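Local atomic coordinates of formate-dependent phosphoribosylglycinamide formyltransferase (Mycobacterium tuberculosis H37Rv, PDB entry 6KHR), a protein that belongs to the ATP-grasp family of enzymes and forms an assembly of two chains in the crystal. Residues D381-G386 and V391-A396; L375-S380 and A406-S411. One frame throughout, in Å; residues are numbered along the deposited sequence.

Contact 1: D381-G386 and V391-A396; sequences DVVIFG and VALATA
Asp381 and Leu393 are joined by two backbone hydrogen bonds, Asp381 N to Leu393 O at 2.8 Å and Leu393 N to Asp381 O at 2.9 Å. Two residues on, Val383 and Val391 repeat the exchange: each N reaches the other's O at 3.0 Å. Between these hydrogen-bonded pairs sits the non-hydrogen-bonded pair of Val382 and Ala392, where the CA-H of Val382 leans on Val391 O. The carboxylate of Asp381 turns away from the partner strand: OD1 takes a weak bond from the N of Val382 and a salt bridge from Arg331 of the second subunit, while OD2 pairs with Arg319 of its own chain. On the face carrying Asp381, Val383, Val391 and Leu393, the CG2 methyl of Val383 meets CD1 of Leu393 diagonally at 3.9 Å; with CG beside the backbone N (chi1 -55°), Leu393 carries CD1 there. Val382 and Ala392 point to the face turned to helix 399-413. These strands form a hairpin at the edge of this chain's antiparallel sheet, where Ile384 makes backbone hydrogen bonds to the second subunit. Main-chain bonds set its register; two arginines, one from each subunit, tie buried Asp381 into the dimer.

Contact 2: L375-S380 and A406-S411; sequences LGVPES and AREVAS
Val377 faces Val409 across the contact with their CA atoms 6.5 Å apart, where a type II beta turn from Val377 to Ser380 comes up against the side of helix 399-413. Val409 puts its CG2 methyl into the angle between the two ends of the turn. CG2 meets CG1 of Val377 at 3.7 Å and CB of Ser380 at 3.5 Å, both on the side toward the turn. That methyl stands anti to the carbonyl carbon of Val409, with CG1 anti to the backbone N (chi1 175°), a rotation that aims it at the turn. Val377 also uses both of its branches: besides the touch of CG1 on Val409, CG2 lies against CB of Glu408 at 3.9 Å and also borders Val409 CG2. Glu408 meets Val377 through CB; beyond CG its chain runs on extended, and its carboxylate lies close to the like-charged one of Glu404. A type II turn here packs on the flank of a helix in the C-terminal part of this ATP-grasp protein: the turn leads from helix 368-374 into strand 380-384, and helix 399-413 lies over the hairpin which that strand begins. Ser380 closes the turn from within, its OG donating a hydrogen bond to Val377 O at 2.6 Å. With chi1 at 63°, OG sits between the backbone N and the carbonyl carbon, and the donor is tilted 18° from the carbonyl plane. Outside the pair, Glu379 reaches Arg405 on the same helix through a salt bridge, and Ser380 O accepts a hydrogen bond from Arg331 of the second subunit.

Both contacts are largely buried, but contact 1, with all its touching residues buried, lies nearer the chain centre (about 18 Å, centre to centre) than contact 2 (about 25 Å), where Glu408 is partly exposed. Contact 1 joins strand to strand within a hairpin, whereas contact 2 sets the turn entering that hairpin against the helix that leaves it. The chemistry changes accordingly: main-chain hydrogen bonds across contact 1, methyl and methylene packing across contact 2. They meet directly where the CB of Ala392 touches CG1 of Val409 at 3.5 Å, and Thr395 OG1 lies 2.9 Å from Glu379 OE1, a probable hydrogen bond. One arginine of the second subunit, Arg331, reaches both contacts.

Contact 1: D381-G386 and V391-A396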
ATOM      1  N   ASP A 381      10.405   6.153   0.942  1.00 46.22           N
ATOM      2  CA  ASP A 381       9.936   4.763   0.897  1.00 52.08           C
ATOM      3  C   ASP A 381      10.509   4.111  -0.347  1.00 45.58           C
ATOM      4  O   ASP A 381      10.980   4.771  -1.213  1.00 51.38           O
ATOM      5  CB  ASP A 381       8.422   4.649   0.978  1.00 69.01           C
ATOM      6  CG  ASP A 381       7.972   3.374   1.661  1.00 93.22           C
ATOM      7  OD1 ASP A 381       8.834   2.597   2.085  1.00 99.27           O
ATOM      8  OD2 ASP A 381       6.769   3.169   1.754  1.00 97.19           O
ATOM      9  N   VAL A 382      10.366   2.806  -0.405  1.00 34.02           N
ATOM     10  CA  VAL A 382      10.921   2.030  -1.535  1.00 42.78           C
ATOM     11  C   VAL A 382      10.058   0.790  -1.764  1.00 44.78           C
ATOM     12  O   VAL A 382       9.418   0.392  -0.865  1.00 57.02           O
ATOM     13  CB  VAL A 382      12.392   1.724  -1.217  1.00 46.26           C
ATOM     14  CG1 VAL A 382      12.864   0.370  -1.644  1.00 43.36           C
ATOM     15  CG2 VAL A 382      13.299   2.761  -1.781  1.00 33.70           C
ATOM     16  N   VAL A 383       9.941   0.336  -3.004  1.00 44.01           N
ATOM     17  CA  VAL A 383       9.236  -0.919  -3.367  1.00 44.71           C
ATOM     18  C   VAL A 383      10.200  -1.711  -4.243  1.00 44.71           C
ATOM     19  O   VAL A 383      10.384  -1.313  -5.344  1.00 47.07           O
ATOM     20  CB  VAL A 383       7.925  -0.639  -4.108  1.00 45.42           C
ATOM     21  CG1 VAL A 383       7.049  -1.864  -4.159  1.00 52.32           C
ATOM     22  CG2 VAL A 383       7.154   0.492  -3.501  1.00 39.70           C
ATOM     23  N   ILE A 384      10.807  -2.774  -3.719  1.00 49.61           N
ATOM     24  CA  ILE A 384      11.797  -3.626  -4.436  1.00 54.43           C
ATOM     25  C   ILE A 384      11.036  -4.689  -5.210  1.00 62.48           C
ATOM     26  O   ILE A 384      10.114  -5.214  -4.655  1.00 57.75           O
ATOM     27  CB  ILE A 384      12.789  -4.233  -3.437  1.00 54.54           C
ATOM     28  CG1 ILE A 384      13.576  -3.124  -2.773  1.00 39.12           C
ATOM     29  CG2 ILE A 384      13.729  -5.201  -4.112  1.00 58.15           C
ATOM     30  CD1 ILE A 384      13.904  -2.088  -3.743  1.00 44.57           C
ATOM     31  N   PHE A 385      11.465  -5.035  -6.419  1.00 70.64           N
ATOM     32  CA  PHE A 385      10.605  -5.936  -7.213  1.00 83.75           C
ATOM     33  C   PHE A 385      11.316  -7.011  -8.034  1.00 88.35           C
ATOM     34  O   PHE A 385      10.641  -7.472  -8.953  1.00111.68           O
ATOM     35  CB  PHE A 385       9.811  -5.094  -8.211  1.00 92.40           C
ATOM     36  CG  PHE A 385       8.439  -4.725  -7.724  1.00 99.18           C
ATOM     37  CD1 PHE A 385       7.644  -5.669  -7.094  1.00 99.05           C
ATOM     38  CD2 PHE A 385       7.959  -3.442  -7.878  1.00 96.07           C
ATOM     39  CE1 PHE A 385       6.389  -5.342  -6.618  1.00 96.44           C
ATOM     40  CE2 PHE A 385       6.701  -3.122  -7.400  1.00 98.15           C
ATOM     41  CZ  PHE A 385       5.919  -4.067  -6.778  1.00 98.31           C
ATOM     42  N   GLY A 386      12.546  -7.429  -7.769  1.00 76.71           N
ATOM     43  CA  GLY A 386      13.041  -8.496  -8.666  1.00 94.34           C
ATOM     44  C   GLY A 386      14.236  -8.052  -9.477  1.00125.78           C
ATOM     45  O   GLY A 386      15.105  -7.415  -8.868  1.00121.70           O
ATOM     46  N   VAL A 391      10.981   1.015  -7.122  1.00 45.40           N
ATOM     47  CA  VAL A 391      10.397   2.347  -7.076  1.00 46.18           C
ATOM     48  C   VAL A 391      10.975   3.090  -5.883  1.00 38.76           C
ATOM     49  O   VAL A 391      10.930   2.595  -4.749  1.00 35.26           O
ATOM     50  CB  VAL A 391       8.860   2.298  -6.989  1.00 48.51           C
ATOM     51  CG1 VAL A 391       8.306   3.708  -6.935  1.00 50.04           C
ATOM     52  CG2 VAL A 391       8.262   1.510  -8.166  1.00 47.19           C
ATOM     53  N   ALA A 392      11.508   4.277  -6.136  1.00 35.86           N
ATOM     54  CA  ALA A 392      11.962   5.169  -5.078  1.00 33.09           C
ATOM     55  C   ALA A 392      10.886   6.216  -4.836  1.00 37.76           C
ATOM     56  O   ALA A 392      10.333   6.776  -5.791  1.00 42.40           O
ATOM     57  CB  ALA A 392      13.279   5.846  -5.455  1.00 28.53           C
ATOM     58  N   LEU A 393      10.574   6.469  -3.558  1.00 35.65           N
ATOM     59  CA  LEU A 393       9.490   7.384  -3.230  1.00 31.18           C
ATOM     60  C   LEU A 393       9.890   8.326  -2.112  1.00 33.08           C
ATOM     61  O   LEU A 393      10.572   7.927  -1.168  1.00 30.91           O
ATOM     62  CB  LEU A 393       8.225   6.630  -2.816  1.00 34.06           C
ATOM     63  CG  LEU A 393       7.695   5.594  -3.807  1.00 40.95           C
ATOM     64  CD1 LEU A 393       7.161   4.369  -3.070  1.00 26.79           C
ATOM     65  CD2 LEU A 393       6.610   6.210  -4.627  1.00 28.83           C
ATOM     66  N   ALA A 394       9.427   9.565  -2.208  1.00 27.17           N
ATOM     67  CA  ALA A 394       9.551  10.526  -1.132  1.00 27.42           C
ATOM     68  C   ALA A 394       8.302  11.391  -1.101  1.00 40.60           C
ATOM     69  O   ALA A 394       7.645  11.594  -2.128  1.00 46.33           O
ATOM     70  CB  ALA A 394      10.768  11.416  -1.316  1.00 29.41           C
ATOM     71  N   THR A 395       7.977  11.899   0.080  1.00 27.34           N
ATOM     72  CA  THR A 395       7.014  12.978   0.198  1.00 39.68           C
ATOM     73  C   THR A 395       7.683  14.128   0.927  1.00 33.65           C
ATOM     74  O   THR A 395       8.776  13.985   1.449  1.00 33.97           O
ATOM     75  CB  THR A 395       5.732  12.531   0.919  1.00 41.25           C
ATOM     76  OG1 THR A 395       6.072  11.953   2.187  1.00 37.57           O
ATOM     77  CG2 THR A 395       4.933  11.521   0.033  1.00 26.70           C
ATOM     78  N   ALA A 396       7.006  15.265   0.977  1.00 33.98           N
ATOM     79  CA  ALA A 396       7.546  16.511   1.503  1.00 28.33           C
ATOM     80  C   ALA A 396       6.436  17.546   1.537  1.00 34.96           C
ATOM     81  O   ALA A 396       5.392  17.365   0.882  1.00 33.18           O
ATOM     82  CB  ALA A 396       8.686  17.021   0.623  1.00 31.42           C
TER

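Contact 2: L375-S380 and A406-S411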
ATOM      1  N   LEU A 375      17.022   4.748   2.595  1.00 40.17           N
ATOM      2  CA  LEU A 375      15.981   5.057   3.600  1.00 38.25           C
ATOM      3  C   LEU A 375      16.470   6.055   4.636  1.00 35.94           C
ATOM      4  O   LEU A 375      15.748   6.359   5.515  1.00 47.25           O
ATOM      5  CB  LEU A 375      15.549   3.764   4.275  1.00 33.20           C
ATOM      6  CG  LEU A 375      14.272   3.119   3.771  1.00 40.63           C
ATOM      7  CD1 LEU A 375      13.738   3.820   2.558  1.00 29.35           C
ATOM      8  CD2 LEU A 375      14.519   1.676   3.478  1.00 44.52           C
ATOM      9  N   GLY A 376      17.665   6.570   4.489  1.00 31.51           N
ATOM     10  CA  GLY A 376      18.164   7.596   5.404  1.00 32.07           C
ATOM     11  C   GLY A 376      17.627   8.946   5.017  1.00 43.31           C
ATOM     12  O   GLY A 376      17.633   9.817   5.844  1.00 46.74           O
ATOM     13  N   VAL A 377      17.200   9.084   3.773  1.00 38.62           N
ATOM     14  CA  VAL A 377      16.560  10.301   3.229  1.00 41.96           C
ATOM     15  C   VAL A 377      15.206  10.475   3.892  1.00 47.03           C
ATOM     16  O   VAL A 377      14.433   9.574   3.862  1.00 33.61           O
ATOM     17  CB  VAL A 377      16.384  10.126   1.720  1.00 47.24           C
ATOM     18  CG1 VAL A 377      15.463  11.158   1.127  1.00 30.24           C
ATOM     19  CG2 VAL A 377      17.702  10.089   1.002  1.00 42.10           C
ATOM     20  N   PRO A 378      14.905  11.635   4.487  1.00 55.03           N
ATOM     21  CA  PRO A 378      13.619  11.865   5.123  1.00 46.02           C
ATOM     22  C   PRO A 378      12.354  11.698   4.271  1.00 52.79           C
ATOM     23  O   PRO A 378      12.346  12.037   3.154  1.00 46.34           O
ATOM     24  CB  PRO A 378      13.698  13.298   5.628  1.00 31.10           C
ATOM     25  CG  PRO A 378      14.884  13.881   4.949  1.00 34.96           C
ATOM     26  CD  PRO A 378      15.815  12.741   4.647  1.00 40.48           C
ATOM     27  N   GLU A 379      11.333  11.090   4.873  1.00 52.28           N
ATOM     28  CA  GLU A 379       9.983  10.811   4.334  1.00 33.33           C
ATOM     29  C   GLU A 379      10.084   9.923   3.109  1.00 35.95           C
ATOM     30  O   GLU A 379       9.274  10.035   2.264  1.00 38.87           O
ATOM     31  CB  GLU A 379       9.248  12.101   4.003  1.00 53.94           C
ATOM     32  CG  GLU A 379       8.566  12.786   5.156  1.00 72.53           C
ATOM     33  CD  GLU A 379       7.746  14.012   4.799  1.00 86.50           C
ATOM     34  OE1 GLU A 379       6.633  13.870   4.307  1.00 85.44           O
ATOM     35  OE2 GLU A 379       8.214  15.106   5.043  1.00 89.27           O
ATOM     36  N   SER A 380      11.020   9.012   3.096  1.00 28.71           N
ATOM     37  CA  SER A 380      11.234   8.179   1.910  1.00 37.35           C
ATOM     38  C   SER A 380      10.670   6.773   2.070  1.00 45.91           C
ATOM     39  O   SER A 380      10.438   6.334   3.153  1.00 45.35           O
ATOM     40  CB  SER A 380      12.676   8.179   1.554  1.00 33.78           C
ATOM     41  OG  SER A 380      13.471   7.606   2.554  1.00 37.58           O
ATOM     42  N   ALA A 406      13.517  12.134  -3.719  1.00 38.02           N
ATOM     43  CA  ALA A 406      13.351  10.915  -4.504  1.00 36.79           C
ATOM     44  C   ALA A 406      14.559  10.680  -5.387  1.00 42.06           C
ATOM     45  O   ALA A 406      15.000   9.537  -5.552  1.00 43.10           O
ATOM     46  CB  ALA A 406      12.071  10.968  -5.334  1.00 27.82           C
ATOM     47  N   ARG A 407      15.136  11.747  -5.936  1.00 29.27           N
ATOM     48  CA  ARG A 407      16.344  11.555  -6.723  1.00 29.92           C
ATOM     49  C   ARG A 407      17.481  11.071  -5.821  1.00 44.25           C
ATOM     50  O   ARG A 407      18.293  10.236  -6.238  1.00 39.63           O
ATOM     51  CB  ARG A 407      16.663  12.847  -7.464  1.00 30.16           C
ATOM     52  CG  ARG A 407      18.013  12.942  -8.099  1.00 37.74           C
ATOM     53  CD  ARG A 407      18.589  14.326  -7.854  1.00 52.08           C
ATOM     54  NE  ARG A 407      18.308  15.244  -8.951  1.00 59.80           N
ATOM     55  CZ  ARG A 407      19.165  15.508  -9.935  1.00 86.55           C
ATOM     56  NH1 ARG A 407      20.361  14.930  -9.949  1.00 93.58           N
ATOM     57  NH2 ARG A 407      18.830  16.354 -10.903  1.00 95.43           N
ATOM     58  N   GLU A 408      17.510  11.525  -4.560  1.00 42.16           N
ATOM     59  CA  GLU A 408      18.501  11.024  -3.618  1.00 39.09           C
ATOM     60  C   GLU A 408      18.269   9.546  -3.322  1.00 45.03           C
ATOM     61  O   GLU A 408      19.183   8.729  -3.466  1.00 41.20           O
ATOM     62  CB  GLU A 408      18.485  11.862  -2.340  1.00 55.27           C
ATOM     63  CG  GLU A 408      19.610  12.897  -2.270  1.00 83.15           C
ATOM     64  CD  GLU A 408      19.364  14.016  -1.253  1.00107.51           C
ATOM     65  OE1 GLU A 408      18.224  14.159  -0.752  1.00113.45           O
ATOM     66  OE2 GLU A 408      20.322  14.762  -0.950  1.00114.92           O
ATOM     67  N   VAL A 409      17.031   9.177  -2.968  1.00 48.10           N
ATOM     68  CA  VAL A 409      16.710   7.770  -2.723  1.00 47.64           C
ATOM     69  C   VAL A 409      17.140   6.901  -3.901  1.00 47.70           C
ATOM     70  O   VAL A 409      17.786   5.858  -3.728  1.00 30.77           O
ATOM     71  CB  VAL A 409      15.207   7.598  -2.443  1.00 46.69           C
ATOM     72  CG1 VAL A 409      14.887   6.125  -2.320  1.00 34.97           C
ATOM     73  CG2 VAL A 409      14.807   8.347  -1.178  1.00 45.72           C
ATOM     74  N   ALA A 410      16.777   7.324  -5.120  1.00 38.31           N
ATOM     75  CA  ALA A 410      17.119   6.547  -6.310  1.00 34.86           C
ATOM     76  C   ALA A 410      18.624   6.495  -6.515  1.00 43.79           C
ATOM     77  O   ALA A 410      19.179   5.446  -6.865  1.00 43.00           O
ATOM     78  CB  ALA A 410      16.438   7.137  -7.544  1.00 30.10           C
ATOM     79  N   SER A 411      19.307   7.614  -6.295  1.00 44.17           N
ATOM     80  CA  SER A 411      20.746   7.627  -6.482  1.00 36.67           C
ATOM     81  C   SER A 411      21.437   6.663  -5.518  1.00 48.25           C
ATOM     82  O   SER A 411      22.288   5.869  -5.934  1.00 49.57           O
ATOM     83  CB  SER A 411      21.277   9.042  -6.318  1.00 43.14           C
ATOM     84  OG  SER A 411      22.684   9.039  -6.412  1.00 75.77           O
TER